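Local structure of cephalosporin hydroxylase CMCI (Streptomyces clavuligerus, 2BM8) at residues Asp75-Glu79 with Leu80-Thr84; Lys170-Asp174 with His175-Glu179; Gly114-Asp118 with Leu119-Gln123. The protein probably takes part in cephamycin biosynthesis as the cephalosporin hydroxylase CmcI, built on a Rossmann-like fold related to sugar O-methyltransferases. The protein carries 3 engineered substitutions. One frame throughout, in Å; residues are numbered along the deposited sequence.

Interaction 1: Asp75-Glu79 with Leu80-Thr84; sequences DMLWE and LRPRT
Met-76 hands its carbonyl to Leu-80 in the last turn of helix 67-80, and the next residues illustrate how a helix can be ended and the chain led off toward the next strand. Leu-80 N meets Met-76 O at 2.9 Å in an almost straight bond of 167°. One residue on, Leu-77 O receives Arg-81 N at 2.8 Å, but now the bond is bent to 145°. Arg-81 leaves the helix with a positive phi (53°), and Pro-82, which has no N-H to offer, follows it. The proline ring instead packs back on the helix: its CD lies 3.6 Å from Leu-77 O, and its CG faces Leu-77 CD1 at 4.2 Å. At Trp-78 the backbone does the touching, with the carbonyl O 3.8 Å from Arg-81 CG, a methylene set beside its own backbone N. Glu-79 runs out extended; its OE1 hydrogen-bonds Tyr-217 OH and its OE2 makes a salt bridge to Arg-34 of the second subunit. Beneath this turn Leu-77 reaches Phe-99, Thr-103 and Met-106 of helix 94-106, while Leu-77 and Pro-82 both lie on Ile-156 of strand 155-159 and Met-76 extends to strand 182-185, so the helix end is bedded on the sheet just before the chain enters strand 84-88.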
loop_
_atom_site.group_PDB
_atom_site.type_symbol
_atom_site.label_atom_id
_atom_site.label_comp_id
_atom_site.label_asym_id
_atom_site.label_seq_id
_atom_site.Cartn_x
_atom_site.Cartn_y
_atom_site.Cartn_z
ATOM N N ASP B 75 -4.629 -12.499 -27.390
ATOM C CA ASP B 75 -3.743 -11.719 -28.267
ATOM C C ASP B 75 -2.730 -12.616 -28.971
ATOM O O ASP B 75 -2.490 -12.466 -30.148
ATOM C CB ASP B 75 -2.993 -10.624 -27.486
ATOM C CG ASP B 75 -3.928 -9.551 -26.894
ATOM O OD1 ASP B 75 -5.064 -9.409 -27.406
ATOM O OD2 ASP B 75 -3.610 -8.819 -25.907
ATOM N N MET B 76 -2.163 -13.566 -28.241
ATOM C CA MET B 76 -1.177 -14.483 -28.788
ATOM C C MET B 76 -1.794 -15.353 -29.873
ATOM O O MET B 76 -1.241 -15.497 -30.940
ATOM C CB MET B 76 -0.615 -15.355 -27.674
ATOM C CG MET B 76 0.517 -16.272 -28.112
ATOM S SD MET B 76 1.068 -17.298 -26.751
ATOM C CE MET B 76 1.710 -16.045 -25.614
ATOM N N LEU B 77 -2.960 -15.914 -29.596
ATOM C CA LEU B 77 -3.677 -16.696 -30.584
ATOM C C LEU B 77 -3.944 -15.879 -31.844
ATOM O O LEU B 77 -3.705 -16.361 -32.951
ATOM C CB LEU B 77 -4.987 -17.228 -30.005
ATOM C CG LEU B 77 -4.883 -18.643 -29.454
ATOM C CD1 LEU B 77 -3.687 -18.841 -28.528
ATOM C CD2 LEU B 77 -6.171 -19.017 -28.749
ATOM N N TRP B 78 -4.400 -14.639 -31.654
ATOM C CA TRP B 78 -4.800 -13.752 -32.745
ATOM C C TRP B 78 -3.627 -13.389 -33.649
ATOM O O TRP B 78 -3.779 -13.311 -34.882
ATOM C CB TRP B 78 -5.436 -12.477 -32.196
ATOM C CG TRP B 78 -5.995 -11.597 -33.275
ATOM C CD1 TRP B 78 -5.554 -10.348 -33.631
ATOM C CD2 TRP B 78 -7.085 -11.903 -34.152
ATOM N NE1 TRP B 78 -6.313 -9.863 -34.669
ATOM C CE2 TRP B 78 -7.255 -10.796 -35.015
ATOM C CE3 TRP B 78 -7.937 -13.004 -34.303
ATOM C CZ2 TRP B 78 -8.242 -10.757 -36.015
ATOM C CZ3 TRP B 78 -8.924 -12.969 -35.309
ATOM C CH2 TRP B 78 -9.069 -11.847 -36.142
ATOM N N GLU B 79 -2.462 -13.204 -33.039
ATOM C CA GLU B 79 -1.245 -12.845 -33.757
ATOM C C GLU B 79 -0.567 -14.064 -34.427
ATOM O O GLU B 79 -0.209 -14.015 -35.597
ATOM C CB GLU B 79 -0.276 -12.158 -32.791
ATOM C CG GLU B 79 1.163 -11.995 -33.292
ATOM C CD GLU B 79 2.070 -11.416 -32.219
ATOM O OE1 GLU B 79 1.925 -11.782 -31.025
ATOM O OE2 GLU B 79 2.925 -10.581 -32.555
ATOM N N LEU B 80 -0.383 -15.142 -33.675
ATOM C CA LEU B 80 0.349 -16.338 -34.135
ATOM C C LEU B 80 -0.496 -17.280 -35.033
ATOM O O LEU B 80 0.009 -17.886 -35.983
ATOM C CB LEU B 80 0.821 -17.109 -32.906
ATOM C CG LEU B 80 2.166 -17.843 -32.840
ATOM C CD1 LEU B 80 1.928 -19.261 -32.277
ATOM C CD2 LEU B 80 2.965 -17.869 -34.136
ATOM N N ARG B 81 -1.784 -17.398 -34.712
ATOM C CA ARG B 81 -2.690 -18.332 -35.381
ATOM C C ARG B 81 -2.101 -19.741 -35.356
ATOM O O ARG B 81 -1.790 -20.309 -36.396
ATOM C CB ARG B 81 -3.006 -17.871 -36.816
ATOM C CG ARG B 81 -3.676 -16.500 -36.861
ATOM C CD ARG B 81 -3.984 -15.988 -38.256
ATOM N NE ARG B 81 -4.920 -16.856 -38.961
ATOM C CZ ARG B 81 -6.221 -16.944 -38.706
ATOM N NH1 ARG B 81 -6.789 -16.218 -37.755
ATOM N NH2 ARG B 81 -6.968 -17.770 -39.418
ATOM N N PRO B 82 -1.950 -20.300 -34.162
ATOM C CA PRO B 82 -1.360 -21.628 -34.010
ATOM C C PRO B 82 -2.240 -22.728 -34.581
ATOM O O PRO B 82 -3.441 -22.711 -34.354
ATOM C CB PRO B 82 -1.242 -21.794 -32.487
ATOM C CG PRO B 82 -2.284 -20.905 -31.923
ATOM C CD PRO B 82 -2.337 -19.727 -32.864
ATOM N N ARG B 83 -1.636 -23.648 -35.326
ATOM C CA ARG B 83 -2.297 -24.888 -35.725
ATOM C C ARG B 83 -2.373 -25.938 -34.592
ATOM O O ARG B 83 -3.186 -26.856 -34.659
ATOM C CB ARG B 83 -1.594 -25.485 -36.956
ATOM C CG ARG B 83 -1.877 -24.742 -38.276
ATOM C CD ARG B 83 -3.018 -25.340 -39.103
ATOM N NE ARG B 83 -2.509 -26.163 -40.210
ATOM C CZ ARG B 83 -2.875 -27.415 -40.486
ATOM N NH1 ARG B 83 -3.787 -28.057 -39.760
ATOM N NH2 ARG B 83 -2.325 -28.039 -41.520
ATOM N N THR B 84 -1.539 -25.807 -33.557
ATOM C CA THR B 84 -1.509 -26.785 -32.471
ATOM C C THR B 84 -1.246 -26.117 -31.124
ATOM O O THR B 84 -0.281 -25.391 -30.975
ATOM C CB THR B 84 -0.410 -27.859 -32.710
ATOM O OG1 THR B 84 -0.501 -28.408 -34.032
ATOM C CG2 THR B 84 -0.616 -29.064 -31.787
#

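Interaction 2: Lys170-Asp174 with His175-Glu179; sequences KWAVD and HLLEE
Ala-172 O is gripped by two backbone donors, Leu-176 N at 2.9 Å and Leu-177 N at 2.8 Å, which approach from opposite faces of its carbonyl plane. The pair marks the C-terminal end of helix 165-175, the helix of the beta-alpha-beta crossover from strand 155-159 to strand 182-185 in this Rossmann-like domain. The bond to Leu-177, five residues on, is the straighter at 169°, and it draws the departing chain back against the last turn. A second carbonyl is shared as well: Trp-171 O takes His-175 N at 2.8 Å and, weakly, His-175 ND1. The imidazole reaches back to it because CG stands beside the histidine's own backbone N (chi1 -61°). His-175 CB itself sits over one face of the indole, 3.9 Å from the centroid of the five-membered ring, a CH-pi contact. The imidazole is turned 28° from the indole plane and slid so far that the two rings barely overlap; Asp-174 CB lies over one face of the imidazole. Farther along the indole, CZ3 touches Leu-176 CD2 at 3.4 Å. An alanine in place of Trp-171 would probably leave the His-175 ring freer to turn and open a gap beside Leu-176 CD2. Arg-149 lies against both Trp-171 and His-175, whereas Asp-174 OD1 hydrogen-bonds Tyr-4 OH of the third subunit. In the same turn, Val-173 CG2 meets Leu-177 CD1 at 4.1 Å.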
loop_
_atom_site.group_PDB
_atom_site.type_symbol
_atom_site.label_atom_id
_atom_site.label_comp_id
_atom_site.label_asym_id
_atom_site.label_seq_id
_atom_site.Cartn_x
_atom_site.Cartn_y
_atom_site.Cartn_z
ATOM N N LYS B 170 14.556 -29.101 -23.611
ATOM C CA LYS B 170 15.653 -29.525 -24.474
ATOM C C LYS B 170 15.100 -30.431 -25.582
ATOM O O LYS B 170 15.481 -30.307 -26.754
ATOM C CB LYS B 170 16.744 -30.240 -23.650
ATOM C CG LYS B 170 17.767 -31.133 -24.450
ATOM C CD LYS B 170 18.552 -32.067 -23.501
ATOM C CE LYS B 170 19.440 -33.087 -24.233
ATOM N NZ LYS B 170 19.218 -34.528 -23.820
ATOM N N TRP B 171 14.186 -31.327 -25.209
ATOM C CA TRP B 171 13.528 -32.188 -26.180
ATOM C C TRP B 171 12.731 -31.361 -27.197
ATOM O O TRP B 171 12.832 -31.590 -28.403
ATOM C CB TRP B 171 12.619 -33.229 -25.504
ATOM C CG TRP B 171 11.858 -34.017 -26.523
ATOM C CD1 TRP B 171 12.272 -35.154 -27.165
ATOM C CD2 TRP B 171 10.580 -33.687 -27.076
ATOM N NE1 TRP B 171 11.317 -35.559 -28.067
ATOM C CE2 TRP B 171 10.270 -34.676 -28.035
ATOM C CE3 TRP B 171 9.656 -32.656 -26.848
ATOM C CZ2 TRP B 171 9.084 -34.670 -28.762
ATOM C CZ3 TRP B 171 8.473 -32.647 -27.570
ATOM C CH2 TRP B 171 8.200 -33.649 -28.524
ATOM N N ALA B 172 11.957 -30.396 -26.716
ATOM C CA ALA B 172 11.084 -29.626 -27.595
ATOM C C ALA B 172 11.890 -28.756 -28.544
ATOM O O ALA B 172 11.526 -28.612 -29.695
ATOM C CB ALA B 172 10.103 -28.782 -26.792
ATOM N N VAL B 173 12.991 -28.197 -28.065
ATOM C CA VAL B 173 13.824 -27.328 -28.883
ATOM C C VAL B 173 14.458 -28.130 -30.015
ATOM O O VAL B 173 14.536 -27.645 -31.136
ATOM C CB VAL B 173 14.944 -26.634 -28.044
ATOM C CG1 VAL B 173 16.148 -26.273 -28.907
ATOM C CG2 VAL B 173 14.403 -25.385 -27.333
ATOM N N ASP B 174 14.896 -29.352 -29.717
ATOM C CA ASP B 174 15.612 -30.189 -30.680
ATOM C C ASP B 174 14.667 -30.951 -31.626
ATOM O O ASP B 174 15.001 -31.159 -32.794
ATOM C CB ASP B 174 16.524 -31.197 -29.945
ATOM C CG ASP B 174 17.713 -30.528 -29.213
ATOM O OD1 ASP B 174 18.161 -29.431 -29.618
ATOM O OD2 ASP B 174 18.275 -31.050 -28.221
ATOM N N HIS B 175 13.490 -31.343 -31.126
ATOM C CA HIS B 175 12.613 -32.302 -31.814
ATOM C C HIS B 175 11.216 -31.774 -32.191
ATOM O O HIS B 175 10.497 -32.438 -32.930
ATOM C CB HIS B 175 12.452 -33.574 -30.954
ATOM C CG HIS B 175 13.743 -34.296 -30.683
ATOM N ND1 HIS B 175 14.385 -34.248 -29.459
ATOM C CD2 HIS B 175 14.516 -35.075 -31.483
ATOM C CE1 HIS B 175 15.499 -34.961 -29.522
ATOM N NE2 HIS B 175 15.599 -35.473 -30.736
ATOM N N LEU B 176 10.831 -30.594 -31.706
ATOM C CA LEU B 176 9.463 -30.103 -31.887
ATOM C C LEU B 176 9.327 -28.683 -32.437
ATOM O O LEU B 176 8.668 -28.480 -33.442
ATOM C CB LEU B 176 8.684 -30.195 -30.567
ATOM C CG LEU B 176 7.154 -30.103 -30.678
ATOM C CD1 LEU B 176 6.597 -30.880 -31.869
ATOM C CD2 LEU B 176 6.495 -30.582 -29.400
ATOM N N LEU B 177 9.932 -27.705 -31.774
ATOM C CA LEU B 177 9.676 -26.305 -32.081
ATOM C C LEU B 177 10.339 -25.869 -33.384
ATOM O O LEU B 177 11.452 -26.278 -33.706
ATOM C CB LEU B 177 10.162 -25.406 -30.943
ATOM C CG LEU B 177 9.717 -25.764 -29.518
ATOM C CD1 LEU B 177 10.530 -24.970 -28.522
ATOM C CD2 LEU B 177 8.232 -25.533 -29.283
ATOM N N GLU B 178 9.627 -25.045 -34.139
ATOM C CA GLU B 178 10.223 -24.284 -35.215
ATOM C C GLU B 178 10.235 -22.822 -34.799
ATOM O O GLU B 178 9.660 -22.452 -33.791
ATOM C CB GLU B 178 9.408 -24.431 -36.497
ATOM C CG GLU B 178 9.080 -25.860 -36.912
ATOM C CD GLU B 178 8.099 -25.904 -38.073
ATOM O OE1 GLU B 178 7.344 -24.915 -38.267
ATOM O OE2 GLU B 178 8.089 -26.916 -38.809
ATOM N N GLU B 179 10.862 -21.990 -35.610
ATOM C CA GLU B 179 10.952 -20.564 -35.333
ATOM C C GLU B 179 9.548 -19.960 -35.177
ATOM O O GLU B 179 8.674 -20.215 -35.990
ATOM C CB GLU B 179 11.740 -19.875 -36.452
ATOM C CG GLU B 179 11.704 -18.360 -36.395
ATOM C CD GLU B 179 12.603 -17.716 -37.433
ATOM O OE1 GLU B 179 13.199 -18.449 -38.256
ATOM O OE2 GLU B 179 12.723 -16.474 -37.420
#

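Interaction 3: Gly114-Asp118 with Leu119-Gln123; sequences GIDRD and LSRCQ
Asp-118 joins Ser-120 and Arg-121 just beyond strand 111-116, where the chain passes from an Asx turn at Asp-116 into a type I beta turn from Leu-119 to Cys-122. Starting at its CB, which lies 3.6 Å from Leu-119 N, the side chain carries CG anti to the backbone N (chi1 174°) and so swings the carboxylate over the following turn. OD1 accepts twice: Ser-120 OG gives a bond of 3.0 Å on the syn lone pair, and Ser-120 N comes from above the carboxylate plane at 3.2 Å. OD2 faces Arg-121, whose bend at chi2 brings CD to 3.4 Å from it, while the bend at chi3 sets the guanidinium. The two planes are 10° apart, but OD2 lies well out of the guanidinium plane, so the long salt bridge to Arg-121 NE, 3.7 Å, is one of charge, with no N-H aimed at it. Asp-116 fixes the preceding bend, its OD1 taking Asp-118 N at 3.1 Å while OD2 binds Val-90 N. In class I methyltransferases, whose strand order this sheet follows, this strand end usually faces the cofactor; a like role here is inferred. At the guanidinium edge, Arg-121 NH1 makes a weak bond to Asp-118 O, 3.5 Å long.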
loop_
_atom_site.group_PDB
_atom_site.type_symbol
_atom_site.label_atom_id
_atom_site.label_comp_id
_atom_site.label_asym_id
_atom_site.label_seq_id
_atom_site.Cartn_x
_atom_site.Cartn_y
_atom_site.Cartn_z
ATOM N N GLY B 114 -4.128 -32.228 -24.734
ATOM C CA GLY B 114 -3.891 -32.223 -23.306
ATOM C C GLY B 114 -3.226 -33.507 -22.881
ATOM O O GLY B 114 -3.742 -34.588 -23.157
ATOM N N ILE B 115 -2.091 -33.381 -22.202
ATOM C CA ILE B 115 -1.299 -34.501 -21.713
ATOM C C ILE B 115 -1.318 -34.469 -20.194
ATOM O O ILE B 115 -1.003 -33.437 -19.622
ATOM C CB ILE B 115 0.170 -34.353 -22.172
ATOM C CG1 ILE B 115 0.251 -34.073 -23.664
ATOM C CG2 ILE B 115 0.979 -35.587 -21.833
ATOM C CD1 ILE B 115 1.687 -34.021 -24.200
ATOM N N ASP B 116 -1.663 -35.579 -19.539
ATOM C CA ASP B 116 -1.504 -35.690 -18.079
ATOM C C ASP B 116 -1.253 -37.125 -17.628
ATOM O O ASP B 116 -1.655 -38.080 -18.291
ATOM C CB ASP B 116 -2.721 -35.108 -17.310
ATOM C CG ASP B 116 -2.339 -34.542 -15.914
ATOM O OD1 ASP B 116 -1.816 -35.295 -15.053
ATOM O OD2 ASP B 116 -2.534 -33.350 -15.576
ATOM N N ARG B 117 -0.577 -37.264 -16.488
ATOM C CA ARG B 117 -0.431 -38.562 -15.821
ATOM C C ARG B 117 -1.794 -39.172 -15.467
ATOM O O ARG B 117 -2.012 -40.377 -15.626
ATOM C CB ARG B 117 0.405 -38.393 -14.551
ATOM C CG ARG B 117 0.973 -39.689 -14.002
ATOM C CD ARG B 117 2.072 -39.480 -12.964
ATOM N NE ARG B 117 2.961 -40.640 -12.893
ATOM C CZ ARG B 117 4.296 -40.593 -12.776
ATOM N NH1 ARG B 117 4.951 -39.425 -12.708
ATOM N NH2 ARG B 117 4.990 -41.732 -12.725
ATOM N N ASP B 118 -2.697 -38.303 -15.018
ATOM C CA ASP B 118 -4.004 -38.664 -14.498
ATOM C C ASP B 118 -5.081 -37.786 -15.195
ATOM O O ASP B 118 -5.146 -36.573 -14.976
ATOM C CB ASP B 118 -3.955 -38.430 -12.980
ATOM C CG ASP B 118 -5.291 -38.620 -12.289
ATOM O OD1 ASP B 118 -6.194 -39.269 -12.856
ATOM O OD2 ASP B 118 -5.512 -38.153 -11.146
ATOM N N LEU B 119 -5.885 -38.404 -16.057
ATOM C CA LEU B 119 -6.938 -37.711 -16.808
ATOM C C LEU B 119 -8.332 -37.893 -16.188
ATOM O O LEU B 119 -9.323 -37.424 -16.755
ATOM C CB LEU B 119 -6.976 -38.216 -18.260
ATOM C CG LEU B 119 -5.780 -37.914 -19.183
ATOM C CD1 LEU B 119 -5.895 -38.702 -20.506
ATOM C CD2 LEU B 119 -5.637 -36.420 -19.464
ATOM N N SER B 120 -8.413 -38.563 -15.037
ATOM C CA SER B 120 -9.702 -38.908 -14.427
ATOM C C SER B 120 -10.487 -37.727 -13.833
ATOM O O SER B 120 -11.633 -37.902 -13.437
ATOM C CB SER B 120 -9.514 -39.963 -13.328
ATOM O OG SER B 120 -9.086 -39.341 -12.123
ATOM N N ARG B 121 -9.877 -36.549 -13.742
ATOM C CA ARG B 121 -10.595 -35.348 -13.302
ATOM C C ARG B 121 -11.191 -34.533 -14.461
ATOM O O ARG B 121 -11.858 -33.531 -14.211
ATOM C CB ARG B 121 -9.692 -34.441 -12.452
ATOM C CG ARG B 121 -8.968 -35.140 -11.284
ATOM C CD ARG B 121 -7.483 -35.430 -11.545
ATOM N NE ARG B 121 -6.577 -34.619 -10.722
ATOM C CZ ARG B 121 -5.408 -34.098 -11.128
ATOM N NH1 ARG B 121 -4.943 -34.279 -12.368
ATOM N NH2 ARG B 121 -4.690 -33.380 -10.272
ATOM N N CYS B 122 -10.978 -34.959 -15.709
ATOM C CA CYS B 122 -11.450 -34.202 -16.878
ATOM C C CYS B 122 -12.961 -34.101 -16.935
ATOM O O CYS B 122 -13.636 -35.113 -16.961
ATOM C CB CYS B 122 -10.944 -34.793 -18.204
ATOM S SG CYS B 122 -11.231 -33.685 -19.631
ATOM N N GLN B 123 -13.473 -32.870 -16.969
ATOM C CA GLN B 123 -14.912 -32.596 -16.944
ATOM C C GLN B 123 -15.505 -32.291 -18.310
ATOM O O GLN B 123 -16.658 -31.887 -18.392
ATOM C CB GLN B 123 -15.196 -31.396 -16.037
ATOM C CG GLN B 123 -14.736 -31.589 -14.608
ATOM C CD GLN B 123 -15.535 -32.659 -13.907
ATOM O OE1 GLN B 123 -16.762 -32.634 -13.942
ATOM N NE2 GLN B 123 -14.853 -33.605 -13.296
#

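Overall arrangement
Interactions 1 and 2 are two solutions to one problem, ending a helix that lies against the seven-stranded sheet: interaction 1 does it with a positive phi and a proline, interaction 2 with a carbonyl shared between two amides, an aromatic pair packing beside it. Interaction 2 is the more buried, interaction 1 only partly so, and both also reach other subunits. Interaction 3 is a surface contact at a strand end, held by carboxylate bonds and charge where the helix ends rely on backbone bonds and apolar packing. No two of them touch; their centres lie about 18 Å apart for interactions 1 and 2, and about 24 Å from either to interaction 3.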